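Local coordinates for beta-lactamase inhibitory protein BLIP-I (Streptomyces exfoliatus, PDB 3GMV), which probably inhibits class A beta-lactamases by binding them as a protein inhibitor, at residues Gly47-Tyr52 against Gly132-Ser137. Sequence-based numbering, arbitrary orientation.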
loop_
_atom_site.group_PDB
_atom_site.type_symbol
_atom_site.label_atom_id
_atom_site.label_comp_id
_atom_site.label_asym_id
_atom_site.label_seq_id
_atom_site.Cartn_x
_atom_site.Cartn_y
_atom_site.Cartn_z
ATOM N N GLY A 47 0.803 6.463 18.861
ATOM C CA GLY A 47 0.821 5.121 19.396
ATOM C C GLY A 47 1.250 4.079 18.385
ATOM O O GLY A 47 1.481 4.397 17.216
ATOM N N ASP A 48 1.339 2.836 18.846
ATOM C CA ASP A 48 1.832 1.735 18.034
ATOM C C ASP A 48 0.773 1.257 17.045
ATOM O O ASP A 48 -0.427 1.314 17.312
ATOM C CB ASP A 48 2.230 0.555 18.915
ATOM C CG ASP A 48 3.342 0.899 19.900
ATOM O OD1 ASP A 48 4.114 1.844 19.619
ATOM O OD2 ASP A 48 3.438 0.212 20.949
ATOM N N TYR A 49 1.229 0.732 15.921
ATOM C CA TYR A 49 0.308 0.298 14.881
ATOM C C TYR A 49 -0.665 1.394 14.395
ATOM O O TYR A 49 -1.736 1.073 13.884
ATOM C CB TYR A 49 -0.464 -0.957 15.337
ATOM C CG TYR A 49 0.368 -1.998 16.069
ATOM C CD1 TYR A 49 1.258 -2.827 15.382
ATOM C CD2 TYR A 49 0.253 -2.166 17.449
ATOM C CE1 TYR A 49 2.014 -3.786 16.050
ATOM C CE2 TYR A 49 0.997 -3.119 18.117
ATOM C CZ TYR A 49 1.877 -3.923 17.413
ATOM O OH TYR A 49 2.621 -4.868 18.085
ATOM N N ALA A 50 -0.300 2.674 14.544
ATOM C CA ALA A 50 -1.037 3.782 13.917
ATOM C C ALA A 50 -0.993 3.617 12.407
ATOM O O ALA A 50 0.006 3.119 11.888
ATOM C CB ALA A 50 -0.395 5.116 14.264
ATOM N N PRO A 51 -2.043 4.070 11.705
ATOM C CA PRO A 51 -1.983 4.024 10.247
ATOM C C PRO A 51 -0.968 5.053 9.733
ATOM O O PRO A 51 -0.755 6.106 10.350
ATOM C CB PRO A 51 -3.400 4.404 9.817
ATOM C CG PRO A 51 -4.278 4.152 11.067
ATOM C CD PRO A 51 -3.356 4.503 12.204
ATOM N N TYR A 52 -0.329 4.757 8.613
ATOM C CA TYR A 52 0.713 5.653 8.150
ATOM C C TYR A 52 0.812 5.559 6.627
ATOM O O TYR A 52 0.287 4.614 6.011
ATOM C CB TYR A 52 2.066 5.281 8.778
ATOM C CG TYR A 52 2.580 3.905 8.367
ATOM C CD1 TYR A 52 3.363 3.747 7.221
ATOM C CD2 TYR A 52 2.249 2.768 9.100
ATOM C CE1 TYR A 52 3.823 2.481 6.826
ATOM C CE2 TYR A 52 2.721 1.508 8.733
ATOM C CZ TYR A 52 3.505 1.373 7.583
ATOM O OH TYR A 52 3.961 0.120 7.195
ATOM N N GLY A 132 -11.108 -5.619 12.594
ATOM C CA GLY A 132 -10.331 -5.542 13.817
ATOM C C GLY A 132 -8.846 -5.565 13.584
ATOM O O GLY A 132 -8.388 -5.496 12.431
ATOM N N LEU A 133 -8.092 -5.691 14.675
ATOM C CA LEU A 133 -6.633 -5.677 14.623
ATOM C C LEU A 133 -6.080 -7.055 14.303
ATOM O O LEU A 133 -6.564 -8.081 14.819
ATOM C CB LEU A 133 -6.034 -5.229 15.965
ATOM C CG LEU A 133 -6.065 -3.748 16.349
ATOM C CD1 LEU A 133 -5.471 -3.579 17.767
ATOM C CD2 LEU A 133 -5.275 -2.921 15.351
ATOM N N PHE A 134 -5.039 -7.064 13.486
ATOM C CA PHE A 134 -4.309 -8.271 13.175
ATOM C C PHE A 134 -5.215 -9.434 12.825
ATOM O O PHE A 134 -5.071 -10.506 13.362
ATOM C CB PHE A 134 -3.332 -8.599 14.310
ATOM C CG PHE A 134 -2.210 -7.592 14.413
ATOM C CD1 PHE A 134 -1.259 -7.498 13.391
ATOM C CD2 PHE A 134 -2.137 -6.703 15.475
ATOM C CE1 PHE A 134 -0.222 -6.565 13.449
ATOM C CE2 PHE A 134 -1.112 -5.759 15.538
ATOM C CZ PHE A 134 -0.156 -5.692 14.530
ATOM N N PRO A 135 -6.126 -9.230 11.868
ATOM C CA PRO A 135 -6.924 -10.367 11.428
ATOM C C PRO A 135 -6.100 -11.342 10.568
ATOM O O PRO A 135 -5.011 -10.982 10.104
ATOM C CB PRO A 135 -8.003 -9.717 10.574
ATOM C CG PRO A 135 -7.323 -8.484 9.972
ATOM C CD PRO A 135 -6.303 -8.034 11.020
ATOM N N PRO A 136 -6.602 -12.572 10.366
ATOM C CA PRO A 136 -6.025 -13.438 9.336
ATOM C C PRO A 136 -6.071 -12.672 8.008
ATOM O O PRO A 136 -6.953 -11.855 7.821
ATOM C CB PRO A 136 -6.990 -14.630 9.300
ATOM C CG PRO A 136 -7.677 -14.622 10.698
ATOM C CD PRO A 136 -7.830 -13.139 10.962
ATOM N N SER A 137 -5.118 -12.894 7.109
ATOM C CA SER A 137 -5.099 -12.084 5.895
ATOM C C SER A 137 -4.375 -12.790 4.774
ATOM O O SER A 137 -3.698 -13.792 4.977
ATOM C CB SER A 137 -4.424 -10.727 6.145
ATOM O OG SER A 137 -3.037 -10.896 6.419
#
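F134 drives the edge of its ring into one face of Y49, a T-shaped (edge-to-face) pair. The ring planes stand at 87° and the centroids lie 4.9 Å apart. F134 CZ makes the closest approach, 3.3 Å from Y49 CE1 and equally near CD1, while F134 CE2 lies over the middle of the tyrosine ring, 3.7 Å from CE1. Y49 holds the third position of a type II beta turn from G47 to A50, and its side chain leaves the turn toward the 132-137 loop. With CG anti to the carbonyl carbon in both (chi1 -42° in Y49, -68° in F134), each ring extends from its loop toward the other, spanning backbones whose nearest CA atoms, those of Y49 and L133, are 9.2 Å apart. L133 also points toward the 47-52 loop, but its CD2 stays 5.2 Å from Y49 CB and adds little burial. F134 touches Y70 as well, in the linker that follows strand 63-69. The pair thus bridges the loops leading into strands 52-57 and 137-143, from the two halves of the long antiparallel sheet. Both are exposed, and the link rests mainly on aromatic C-H-to-pi attraction and dispersion, as suits a small surface contact.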